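Local coordinates for protein type I modular polyketide synthase (Streptomyces albus subsp. albus, PDB 6IYT) that probably transfers an ethylmalonyl-type extender unit from coenzyme A to the acyl carrier protein, as the acyltransferase domain of one module of salinomycin polyketide synthase, at residues 120-125 / 208-213; 124-129 / 391-396; 214-219 / 347-352; 379-384 / 405-410. All blocks are in the same frame, centred on the assembly; numbering follows the deposited sequence.

Contact 1. Residues 120-125 / 208-213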
loop_
_atom_site.group_PDB
_atom_site.type_symbol
_atom_site.label_atom_id
_atom_site.label_comp_id
_atom_site.label_asym_id
_atom_site.label_seq_id
_atom_site.Cartn_x
_atom_site.Cartn_y
_atom_site.Cartn_z
ATOM N N LYS A 120 -3.405 11.822 12.716
ATOM C CA LYS A 120 -4.358 11.273 11.781
ATOM C C LYS A 120 -3.710 10.241 10.849
ATOM O O LYS A 120 -2.481 10.213 10.687
ATOM C CB LYS A 120 -4.980 12.388 10.991
ATOM C CG LYS A 120 -5.846 13.295 11.864
ATOM C CD LYS A 120 -6.014 14.674 11.245
ATOM C CE LYS A 120 -7.076 14.667 10.183
ATOM N NZ LYS A 120 -7.677 16.021 10.020
ATOM N N THR A 121 -4.564 9.471 10.187
ATOM C CA THR A 121 -4.156 8.336 9.344
ATOM C C THR A 121 -4.539 8.628 7.916
ATOM O O THR A 121 -5.678 9.055 7.646
ATOM C CB THR A 121 -4.882 7.041 9.766
ATOM O OG1 THR A 121 -4.469 6.651 11.086
ATOM C CG2 THR A 121 -4.599 5.929 8.797
ATOM N N VAL A 122 -3.568 8.516 7.009
ATOM C CA VAL A 122 -3.836 8.611 5.598
ATOM C C VAL A 122 -3.477 7.321 4.894
ATOM O O VAL A 122 -2.473 6.704 5.214
ATOM C CB VAL A 122 -3.065 9.796 4.971
ATOM C CG1 VAL A 122 -1.579 9.723 5.288
ATOM C CG2 VAL A 122 -3.300 9.864 3.502
ATOM N N PHE A 123 -4.368 6.858 4.006
ATOM C CA PHE A 123 -4.052 5.708 3.171
ATOM C C PHE A 123 -3.424 6.145 1.868
ATOM O O PHE A 123 -3.920 7.091 1.192
ATOM C CB PHE A 123 -5.270 4.854 2.887
ATOM C CG PHE A 123 -5.586 3.858 3.983
ATOM C CD1 PHE A 123 -5.445 4.202 5.319
ATOM C CD2 PHE A 123 -5.992 2.594 3.677
ATOM C CE1 PHE A 123 -5.688 3.266 6.319
ATOM C CE2 PHE A 123 -6.261 1.657 4.682
ATOM C CZ PHE A 123 -6.115 2.017 5.999
ATOM N N VAL A 124 -2.375 5.424 1.504
ATOM C CA VAL A 124 -1.501 5.750 0.383
ATOM C C VAL A 124 -1.656 4.636 -0.673
ATOM O O VAL A 124 -1.476 3.471 -0.388
ATOM C CB VAL A 124 -0.034 5.809 0.818
ATOM C CG1 VAL A 124 0.880 6.111 -0.366
ATOM C CG2 VAL A 124 0.148 6.822 1.935
ATOM N N PHE A 125 -1.894 5.042 -1.910
ATOM C CA PHE A 125 -2.150 4.124 -3.009
ATOM C C PHE A 125 -1.172 4.402 -4.131
ATOM O O PHE A 125 -1.288 5.423 -4.838
ATOM C CB PHE A 125 -3.580 4.334 -3.515
ATOM C CG PHE A 125 -4.628 4.019 -2.499
ATOM C CD1 PHE A 125 -5.050 4.994 -1.583
ATOM C CD2 PHE A 125 -5.110 2.712 -2.352
ATOM C CE1 PHE A 125 -6.007 4.684 -0.619
ATOM C CE2 PHE A 125 -6.039 2.404 -1.381
ATOM C CZ PHE A 125 -6.445 3.370 -0.484
ATOM N N ALA A 208 -8.000 10.459 5.432
ATOM C CA ALA A 208 -7.784 11.042 4.117
ATOM C C ALA A 208 -7.155 9.971 3.238
ATOM O O ALA A 208 -6.593 9.002 3.757
ATOM C CB ALA A 208 -6.873 12.226 4.203
ATOM N N VAL A 209 -7.104 10.223 1.936
ATOM C CA VAL A 209 -6.418 9.315 1.010
ATOM C C VAL A 209 -5.509 10.097 0.080
ATOM O O VAL A 209 -5.710 11.287 -0.112
ATOM C CB VAL A 209 -7.392 8.509 0.153
ATOM C CG1 VAL A 209 -8.283 7.620 1.011
ATOM C CG2 VAL A 209 -8.224 9.440 -0.730
ATOM N N VAL A 210 -4.413 9.451 -0.346
ATOM C CA VAL A 210 -3.485 10.030 -1.337
ATOM C C VAL A 210 -3.057 8.944 -2.282
ATOM O O VAL A 210 -2.750 7.816 -1.864
ATOM C CB VAL A 210 -2.236 10.634 -0.699
ATOM C CG1 VAL A 210 -1.413 11.368 -1.736
ATOM C CG2 VAL A 210 -2.603 11.566 0.417
ATOM N N GLY A 211 -3.084 9.251 -3.558
ATOM C CA GLY A 211 -2.675 8.305 -4.580
ATOM C C GLY A 211 -1.511 8.835 -5.413
ATOM O O GLY A 211 -1.289 10.064 -5.519
ATOM N N HIS A 212 -0.859 7.932 -6.112
ATOM C CA HIS A 212 0.282 8.272 -6.968
ATOM C C HIS A 212 -0.033 7.777 -8.388
ATOM O O HIS A 212 -0.310 6.589 -8.579
ATOM C CB HIS A 212 1.528 7.585 -6.425
ATOM C CG HIS A 212 2.784 8.016 -7.073
ATOM N ND1 HIS A 212 3.799 8.658 -6.383
ATOM C CD2 HIS A 212 3.179 7.962 -8.361
ATOM C CE1 HIS A 212 4.820 8.859 -7.207
ATOM N NE2 HIS A 212 4.477 8.419 -8.402
ATOM N N SER A 213 -0.157 8.708 -9.346
ATOM C CA SER A 213 -0.470 8.324 -10.729
ATOM C C SER A 213 -1.803 7.533 -10.756
ATOM O O SER A 213 -2.748 7.958 -10.165
ATOM C CB SER A 213 0.685 7.497 -11.290
ATOM O OG SER A 213 0.576 7.359 -12.697
#

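Contact 2. Residues 124-129 / 391-396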
loop_
_atom_site.group_PDB
_atom_site.type_symbol
_atom_site.label_atom_id
_atom_site.label_comp_id
_atom_site.label_asym_id
_atom_site.label_seq_id
_atom_site.Cartn_x
_atom_site.Cartn_y
_atom_site.Cartn_z
ATOM N N VAL A 124 -2.375 5.424 1.504
ATOM C CA VAL A 124 -1.501 5.750 0.383
ATOM C C VAL A 124 -1.656 4.636 -0.673
ATOM O O VAL A 124 -1.476 3.471 -0.388
ATOM C CB VAL A 124 -0.034 5.809 0.818
ATOM C CG1 VAL A 124 0.880 6.111 -0.366
ATOM C CG2 VAL A 124 0.148 6.822 1.935
ATOM N N PHE A 125 -1.894 5.042 -1.910
ATOM C CA PHE A 125 -2.150 4.124 -3.009
ATOM C C PHE A 125 -1.172 4.402 -4.131
ATOM O O PHE A 125 -1.288 5.423 -4.838
ATOM C CB PHE A 125 -3.580 4.334 -3.515
ATOM C CG PHE A 125 -4.628 4.019 -2.499
ATOM C CD1 PHE A 125 -5.050 4.994 -1.583
ATOM C CD2 PHE A 125 -5.110 2.712 -2.352
ATOM C CE1 PHE A 125 -6.007 4.684 -0.619
ATOM C CE2 PHE A 125 -6.039 2.404 -1.381
ATOM C CZ PHE A 125 -6.445 3.370 -0.484
ATOM N N PRO A 126 -0.113 3.598 -4.219
ATOM C CA PRO A 126 0.923 3.857 -5.238
ATOM C C PRO A 126 0.499 3.494 -6.658
ATOM O O PRO A 126 -0.580 2.934 -6.877
ATOM C CB PRO A 126 2.094 2.976 -4.798
ATOM C CG PRO A 126 1.512 1.935 -3.909
ATOM C CD PRO A 126 0.184 2.425 -3.387
ATOM N N GLY A 127 1.354 3.780 -7.602
ATOM C CA GLY A 127 1.142 3.330 -8.991
ATOM C C GLY A 127 1.890 2.044 -9.263
ATOM O O GLY A 127 1.953 1.145 -8.411
ATOM N N GLN A 128 2.465 1.931 -10.447
ATOM C CA GLN A 128 3.139 0.699 -10.810
ATOM C C GLN A 128 4.446 0.592 -10.059
ATOM O O GLN A 128 4.999 1.596 -9.604
ATOM C CB GLN A 128 3.367 0.620 -12.315
ATOM C CG GLN A 128 2.350 -0.240 -13.015
ATOM C CD GLN A 128 2.335 -0.036 -14.505
ATOM O OE1 GLN A 128 3.196 -0.556 -15.238
ATOM N NE2 GLN A 128 1.397 0.736 -14.967
ATOM N N GLY A 129 4.889 -0.636 -9.836
ATOM C CA GLY A 129 6.107 -0.889 -9.069
ATOM C C GLY A 129 5.823 -1.813 -7.900
ATOM O O GLY A 129 6.751 -2.426 -7.319
ATOM N N PHE A 391 0.804 6.663 7.977
ATOM C CA PHE A 391 0.670 6.537 6.539
ATOM C C PHE A 391 0.628 5.074 6.248
ATOM O O PHE A 391 1.616 4.376 6.504
ATOM C CB PHE A 391 1.887 7.136 5.819
ATOM C CG PHE A 391 1.972 8.655 5.899
ATOM C CD1 PHE A 391 2.310 9.282 7.081
ATOM C CD2 PHE A 391 1.824 9.430 4.771
ATOM C CE1 PHE A 391 2.476 10.661 7.130
ATOM C CE2 PHE A 391 1.837 10.816 4.860
ATOM C CZ PHE A 391 2.167 11.430 6.048
ATOM N N VAL A 392 -0.486 4.588 5.730
ATOM C CA VAL A 392 -0.619 3.158 5.469
ATOM C C VAL A 392 -0.634 2.947 3.971
ATOM O O VAL A 392 -1.510 3.461 3.282
ATOM C CB VAL A 392 -1.923 2.604 6.081
ATOM C CG1 VAL A 392 -2.171 1.154 5.641
ATOM C CG2 VAL A 392 -1.911 2.751 7.579
ATOM N N GLU A 393 0.388 2.285 3.439
ATOM C CA GLU A 393 0.437 2.027 2.015
ATOM C C GLU A 393 -0.302 0.734 1.710
ATOM O O GLU A 393 0.110 -0.343 2.107
ATOM C CB GLU A 393 1.882 2.029 1.482
ATOM C CG GLU A 393 1.952 1.907 -0.043
ATOM C CD GLU A 393 3.350 1.719 -0.556
ATOM O OE1 GLU A 393 4.229 2.530 -0.188
ATOM O OE2 GLU A 393 3.564 0.803 -1.409
ATOM N N SER A 394 -1.441 0.883 1.049
ATOM C CA SER A 394 -2.373 -0.200 0.784
ATOM C C SER A 394 -1.980 -0.961 -0.496
ATOM O O SER A 394 -2.694 -0.909 -1.506
ATOM C CB SER A 394 -3.783 0.378 0.646
ATOM O OG SER A 394 -4.776 -0.642 0.617
ATOM N N SER A 395 -0.820 -1.626 -0.451
ATOM C CA SER A 395 -0.190 -2.170 -1.657
ATOM C C SER A 395 0.431 -3.560 -1.422
ATOM O O SER A 395 0.606 -3.979 -0.308
ATOM C CB SER A 395 0.904 -1.226 -2.125
ATOM O OG SER A 395 1.979 -1.250 -1.239
ATOM N N ALA A 396 0.729 -4.251 -2.522
ATOM C CA ALA A 396 1.321 -5.576 -2.500
ATOM C C ALA A 396 2.821 -5.543 -2.130
ATOM O O ALA A 396 3.368 -6.543 -1.760
ATOM C CB ALA A 396 1.134 -6.233 -3.864
#

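Contact 3. Residues 214-219 / 347-352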
loop_
_atom_site.group_PDB
_atom_site.type_symbol
_atom_site.label_atom_id
_atom_site.label_comp_id
_atom_site.label_asym_id
_atom_site.label_seq_id
_atom_site.Cartn_x
_atom_site.Cartn_y
_atom_site.Cartn_z
ATOM N N GLN A 214 -1.795 6.319 -11.340
ATOM C CA GLN A 214 -2.987 5.460 -11.412
ATOM C C GLN A 214 -3.532 5.123 -10.023
ATOM O O GLN A 214 -4.743 4.832 -9.865
ATOM C CB GLN A 214 -2.654 4.146 -12.171
ATOM C CG GLN A 214 -1.664 3.286 -11.428
ATOM C CD GLN A 214 -1.121 2.132 -12.225
ATOM O OE1 GLN A 214 -1.554 0.973 -12.045
ATOM N NE2 GLN A 214 -0.086 2.395 -13.009
ATOM N N GLY A 215 -2.680 5.220 -9.003
ATOM C CA GLY A 215 -3.108 4.990 -7.629
ATOM C C GLY A 215 -4.244 5.902 -7.191
ATOM O O GLY A 215 -4.950 5.620 -6.211
ATOM N N GLU A 216 -4.302 7.091 -7.763
ATOM C CA GLU A 216 -5.374 8.008 -7.401
ATOM C C GLU A 216 -6.738 7.424 -7.749
ATOM O O GLU A 216 -7.736 7.834 -7.194
ATOM C CB GLU A 216 -5.175 9.364 -8.073
ATOM C CG GLU A 216 -4.072 10.204 -7.433
ATOM C CD GLU A 216 -4.226 11.704 -7.676
ATOM O OE1 GLU A 216 -3.911 12.486 -6.748
ATOM O OE2 GLU A 216 -4.761 12.108 -8.742
ATOM N N ILE A 217 -6.793 6.543 -8.750
ATOM C CA ILE A 217 -8.090 5.903 -9.105
ATOM C C ILE A 217 -8.548 4.951 -7.966
ATOM O O ILE A 217 -9.709 4.995 -7.508
ATOM C CB ILE A 217 -7.988 5.125 -10.413
ATOM C CG1 ILE A 217 -7.518 6.037 -11.550
ATOM C CG2 ILE A 217 -9.317 4.483 -10.738
ATOM C CD1 ILE A 217 -7.017 5.285 -12.775
ATOM N N ALA A 218 -7.608 4.185 -7.415
ATOM C CA ALA A 218 -7.898 3.378 -6.207
ATOM C C ALA A 218 -8.245 4.247 -4.984
ATOM O O ALA A 218 -9.197 3.948 -4.253
ATOM C CB ALA A 218 -6.747 2.450 -5.884
ATOM N N ALA A 219 -7.528 5.339 -4.814
ATOM C CA ALA A 219 -7.803 6.265 -3.724
ATOM C C ALA A 219 -9.230 6.831 -3.804
ATOM O O ALA A 219 -9.959 6.899 -2.782
ATOM C CB ALA A 219 -6.802 7.384 -3.749
ATOM N N LEU A 347 -9.378 13.775 -0.514
ATOM C CA LEU A 347 -8.300 13.211 -1.338
ATOM C C LEU A 347 -7.255 14.288 -1.575
ATOM O O LEU A 347 -7.598 15.386 -2.000
ATOM C CB LEU A 347 -8.859 12.707 -2.679
ATOM C CG LEU A 347 -7.948 12.064 -3.732
ATOM C CD1 LEU A 347 -6.686 11.508 -3.116
ATOM C CD2 LEU A 347 -8.679 10.948 -4.479
ATOM N N TYR A 348 -6.027 14.047 -1.101
ATOM C CA TYR A 348 -4.941 14.997 -1.261
ATOM C C TYR A 348 -4.285 14.776 -2.622
ATOM O O TYR A 348 -3.522 13.849 -2.813
ATOM C CB TYR A 348 -3.890 14.843 -0.135
ATOM C CG TYR A 348 -4.221 15.564 1.157
ATOM C CD1 TYR A 348 -5.289 15.202 1.903
ATOM C CD2 TYR A 348 -3.391 16.552 1.642
ATOM C CE1 TYR A 348 -5.610 15.870 3.086
ATOM C CE2 TYR A 348 -3.645 17.168 2.849
ATOM C CZ TYR A 348 -4.741 16.785 3.587
ATOM O OH TYR A 348 -4.995 17.374 4.820
ATOM N N SER A 349 -4.603 15.632 -3.576
ATOM C CA SER A 349 -4.183 15.404 -4.956
ATOM C C SER A 349 -2.688 15.563 -5.092
ATOM O O SER A 349 -2.127 16.579 -4.652
ATOM C CB SER A 349 -4.877 16.401 -5.897
ATOM O OG SER A 349 -4.396 16.234 -7.203
ATOM N N THR A 350 -2.061 14.597 -5.770
ATOM C CA THR A 350 -0.640 14.710 -6.189
ATOM C C THR A 350 -0.506 15.236 -7.619
ATOM O O THR A 350 0.608 15.317 -8.176
ATOM C CB THR A 350 0.036 13.373 -6.087
ATOM O OG1 THR A 350 -0.683 12.410 -6.886
ATOM C CG2 THR A 350 0.054 12.929 -4.650
ATOM N N VAL A 351 -1.627 15.693 -8.172
ATOM C CA VAL A 351 -1.654 16.330 -9.461
ATOM C C VAL A 351 -1.586 17.844 -9.310
ATOM O O VAL A 351 -0.778 18.487 -9.951
ATOM C CB VAL A 351 -2.947 15.955 -10.208
ATOM C CG1 VAL A 351 -3.004 16.599 -11.562
ATOM C CG2 VAL A 351 -3.065 14.455 -10.307
ATOM N N ASN A 352 -2.414 18.412 -8.432
ATOM C CA ASN A 352 -2.470 19.883 -8.296
ATOM C C ASN A 352 -2.202 20.381 -6.881
ATOM O O ASN A 352 -2.236 21.572 -6.631
ATOM C CB ASN A 352 -3.790 20.428 -8.818
ATOM C CG ASN A 352 -4.993 19.872 -8.087
ATOM O OD1 ASN A 352 -4.911 19.487 -6.933
ATOM N ND2 ASN A 352 -6.103 19.763 -8.799
#

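Contact 4. Residues 379-384 / 405-410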
loop_
_atom_site.group_PDB
_atom_site.type_symbol
_atom_site.label_atom_id
_atom_site.label_comp_id
_atom_site.label_asym_id
_atom_site.label_seq_id
_atom_site.Cartn_x
_atom_site.Cartn_y
_atom_site.Cartn_z
ATOM N N VAL A 379 3.059 16.804 -1.111
ATOM C CA VAL A 379 1.828 16.402 -0.482
ATOM C C VAL A 379 2.101 15.671 0.850
ATOM O O VAL A 379 1.418 15.912 1.837
ATOM C CB VAL A 379 0.983 15.536 -1.436
ATOM C CG1 VAL A 379 -0.192 14.924 -0.693
ATOM C CG2 VAL A 379 0.504 16.387 -2.610
ATOM N N VAL A 380 3.163 14.878 0.913
ATOM C CA VAL A 380 3.563 14.284 2.176
ATOM C C VAL A 380 3.859 15.392 3.214
ATOM O O VAL A 380 3.453 15.298 4.359
ATOM C CB VAL A 380 4.793 13.393 2.014
ATOM C CG1 VAL A 380 5.280 12.888 3.368
ATOM C CG2 VAL A 380 4.459 12.225 1.117
ATOM N N ARG A 381 4.617 16.398 2.801
ATOM C CA ARG A 381 4.886 17.545 3.673
ATOM C C ARG A 381 3.579 18.183 4.174
ATOM O O ARG A 381 3.426 18.474 5.354
ATOM C CB ARG A 381 5.723 18.582 2.931
ATOM C CG ARG A 381 7.103 18.131 2.576
ATOM C CD ARG A 381 7.888 19.227 1.879
ATOM N NE ARG A 381 9.117 18.685 1.348
ATOM C CZ ARG A 381 10.245 18.586 2.044
ATOM N NH1 ARG A 381 11.290 17.947 1.533
ATOM N NH2 ARG A 381 10.334 19.141 3.253
ATOM N N ALA A 382 2.637 18.377 3.273
ATOM C CA ALA A 382 1.422 19.026 3.611
ATOM C C ALA A 382 0.594 18.156 4.570
ATOM O O ALA A 382 -0.022 18.668 5.530
ATOM C CB ALA A 382 0.652 19.342 2.358
ATOM N N LEU A 383 0.596 16.830 4.328
ATOM C CA LEU A 383 -0.071 15.894 5.226
ATOM C C LEU A 383 0.519 15.965 6.643
ATOM O O LEU A 383 -0.208 16.037 7.611
ATOM C CB LEU A 383 0.006 14.460 4.667
ATOM C CG LEU A 383 -0.914 14.217 3.479
ATOM C CD1 LEU A 383 -0.469 12.995 2.701
ATOM C CD2 LEU A 383 -2.347 14.039 3.944
ATOM N N ILE A 384 1.838 15.953 6.745
ATOM C CA ILE A 384 2.475 16.017 8.032
ATOM C C ILE A 384 2.099 17.324 8.744
ATOM O O ILE A 384 1.742 17.337 9.936
ATOM C CB ILE A 384 3.984 15.911 7.894
ATOM C CG1 ILE A 384 4.353 14.490 7.451
ATOM C CG2 ILE A 384 4.655 16.220 9.230
ATOM C CD1 ILE A 384 5.793 14.310 7.118
ATOM N N SER A 405 9.220 8.320 4.788
ATOM C CA SER A 405 10.163 8.454 5.929
ATOM C C SER A 405 11.250 9.489 5.636
ATOM O O SER A 405 11.541 10.356 6.474
ATOM C CB SER A 405 10.819 7.109 6.245
ATOM O OG SER A 405 9.828 6.153 6.491
ATOM N N GLU A 406 11.822 9.410 4.444
ATOM C CA GLU A 406 12.889 10.384 4.014
ATOM C C GLU A 406 12.385 11.841 4.060
ATOM O O GLU A 406 13.090 12.772 4.513
ATOM C CB GLU A 406 13.327 10.048 2.593
ATOM C CG GLU A 406 14.702 9.422 2.472
ATOM C CD GLU A 406 15.299 9.610 1.075
ATOM O OE1 GLU A 406 14.697 10.357 0.248
ATOM O OE2 GLU A 406 16.346 8.992 0.792
ATOM N N THR A 407 11.171 12.054 3.570
ATOM C CA THR A 407 10.542 13.371 3.642
ATOM C C THR A 407 10.284 13.795 5.086
ATOM O O THR A 407 10.558 14.935 5.464
ATOM C CB THR A 407 9.211 13.381 2.864
ATOM O OG1 THR A 407 9.442 13.018 1.494
ATOM C CG2 THR A 407 8.542 14.735 2.936
ATOM N N SER A 408 9.733 12.892 5.903
ATOM C CA SER A 408 9.485 13.216 7.317
ATOM C C SER A 408 10.804 13.606 8.039
ATOM O O SER A 408 10.820 14.530 8.832
ATOM C CB SER A 408 8.810 12.065 8.041
ATOM O OG SER A 408 9.733 11.060 8.376
ATOM N N ASP A 409 11.896 12.946 7.687
ATOM C CA ASP A 409 13.219 13.278 8.261
ATOM C C ASP A 409 13.661 14.693 7.863
ATOM O O ASP A 409 14.173 15.450 8.683
ATOM C CB ASP A 409 14.264 12.262 7.813
ATOM C CG ASP A 409 14.086 10.921 8.468
ATOM O OD1 ASP A 409 13.285 10.817 9.436
ATOM O OD2 ASP A 409 14.677 9.944 7.963
ATOM N N ASP A 410 13.360 15.071 6.642
ATOM C CA ASP A 410 13.688 16.399 6.135
ATOM C C ASP A 410 12.846 17.483 6.824
ATOM O O ASP A 410 13.356 18.539 7.174
ATOM C CB ASP A 410 13.477 16.423 4.617
ATOM C CG ASP A 410 14.042 17.666 3.953
ATOM O OD1 ASP A 410 15.271 17.886 4.045
ATOM O OD2 ASP A 410 13.301 18.300 3.161
#

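Contact 1. Residues 120-125 / 208-213
Val-210 CG1 stands anti to the backbone N (chi1 -173°), which leaves CG2 anti to the carbonyl carbon, and Val-122 turns its own CG2 anti to the backbone N; these settings bring the two CG2 methyls of Val-122 and Val-210 to 3.6 Å on one face of the sheet. On the other face, the CE1 edge of the Phe-125 ring lies 4.1 Å from CG1 of Val-209. The carbonyl O of Val-210 also lies near the ring plane, at the same edge.

Between these two layers of side chains the strands run parallel, pairing Phe-123 with Val-209, Val-124 with Val-210 and Phe-125 with Gly-211. The donors alternate between the strands: Phe-123 N donates to Ala-208 O at 3.1 Å, Val-210 N to Phe-123 O at 2.9 Å, and Phe-125 N to Val-210 O at 2.9 Å. His-212 N closes the ladder on Phe-125 O at 2.8 Å, just past the end of strand 208-211. Helix 215-223 covers the Phe-125 face, while Val-379 and Leu-383 of helix 376-385 press on Val-210.

From this last rung the chain turns sharply through Ser-213, whose phi of 58° with a psi of -126° is the strained backbone of such a turn and whose OG is hydrogen-bonded to His-320 NE2. A parallel strand leading through Gly-211, Ser-213 and Gly-215 into a helix fits the nucleophile elbow of acyltransferases, with Ser-213 probably the acylated serine.

Contact 2. Residues 124-129 / 391-396
Strand 120-125 pairs in parallel with strand 388-393 at Val-124 and Glu-393: Val-124 N donates to Val-392 O at 2.8 Å, and Ser-394 N returns a bond to Val-124 O at 3.0 Å. Before the rung, CG2 of Val-124 comes up to the ring edge of Phe-391, reaching CD2 at 4.2 Å.

Beyond the rung, Pro-126 sits across the Glu-393 side chain. Its CG lies 3.4 Å from Glu-393 OE2 and 3.7 Å from Ser-395 CB, resting against both residues. Glu-393 reaches there because its CG stands anti to the backbone N (chi1 -174°) and its chain runs on extended. Ser-395 OG then hydrogen-bonds Glu-393 OE2 at 2.6 Å, from the anti side, and the backbone N of Val-399 and of Leu-400 hold the two carboxylate oxygens, so this buried group is well satisfied. Ser-394, the centre of an inverse gamma turn, lays its CB 3.6 Å from Phe-125 CE2 and sends its OG to Met-192 O; its own carbonyl O is buried without a partner in the model.

Helix 181-200 packs on Pro-126, Val-392 and Ser-394, helix 376-385 covers Val-124 and Phe-391 on the other face, and strand 416-418 continues the sheet on the far side of strand 388-393.

Contact 3. Residues 214-219 / 347-352
Glu-216 reaches from helix 215-223 straight at the turn after strand 347-348, and its carboxylate carries most of the contact. With CG anti to the carbonyl carbon (chi1 -75°) and the chain extended beyond it, the side chain slides past that of Thr-350, the two running in opposite directions. OE1 accepts from Thr-350 N at 3.0 Å. The N-H points at it almost straight, at 163°, and approaches from the syn side, 31° out of the carboxylate plane. Thr-350 OG1 stands 3.2 Å from the same OE1, but its hydrogen bond goes elsewhere, to Gly-211 O. OE2 has a different neighbour: CG2 of Val-351, whose side chain lies across that of Glu-216, comes within 3.3 Å of it, and Tyr-365 OH and Asn-369 ND2 hydrogen-bond it from helix 363-371.

One turn further along the helix, the contact becomes wholly apolar. Ala-219 points its CB at the fork of Leu-347, 4.1 Å from CD2 and 4.2 Å from CD1.

The turn that receives Glu-216 is itself braced. Ser-349 OG accepts from Val-351 N at 3.0 Å, an ST turn. Asn-352 N also donates to Ser-349 OG, at 3.2 Å, which adds an ST motif, and the same hydroxyl bonds Tyr-365 OH.

Tyr-365 thus links the carboxylate to the serine that shapes the loop. A buried acid gripped by a backbone N-H, a phenol and an amide is consistent with a carboxylate kept ionised, and these bonds link the helix following Ser-213 to the 347-352 turn.

Contact 4. Residues 379-384 / 405-410
Val-380 is the first residue of helix 376-385 here to meet helix 401-411: its CG1 lies 3.8 Å from Thr-407 CG2. Standing anti to the backbone N of Thr-407, that methyl projects between the helices, while Thr-407 OG1 is tied back to Gly-403 O in its own helix.

Arg-381 follows, and its CG touches the same methyl at 3.7 Å. Extended as far as NE, the arginine carries its guanidinium past Thr-407, whose CG2 lies over one face near the rim, to Asp-410. There NH1 makes a salt bridge to OD2 at 2.6 Å, with the oxygen in the guanidinium plane, and NH2 adds a weak bond to the same OD2 at 3.1 Å. The two planes stand 84° apart, so a single oxygen is held by two nitrogens rather than the two groups pairing side by side. NH1 has a second acid partner in Glu-377.

One turn on, Ile-384 rests its CD1 3.9 Å from both CA and CB of Ser-408.

The segment axes pass 9.7 Å apart at -60°. Helix 376-385 lies between helix 401-411 and the parallel sheet, with Leu-383 packed on Phe-388 and Phe-391 of strand 388-393 and on Val-210 of strand 208-211.

Contacts 1 and 2 share Val-124 and Phe-125 and join strand 120-125 to its neighbours on its two sides in one parallel sheet; their centres are 8 Å apart. Contact 3, also 8 Å from contact 1 between centres, begins where strand 208-211 has passed through Ser-213 into helix 215-223. Tyr-348 N lies 2.9 Å from Val-209 O and, with the bond from Thr-350, sets the 347-352 turn beside the edge strand leading to the probable nucleophile. Contact 4 is more remote, its centre about 13 Å from that of contact 1 and about 16 Å from that of contact 2, yet Leu-383 CD1 reaches Val-210 CG2 at 3.4 Å and Phe-391 CE2 at 3.8 Å, backing their sheet.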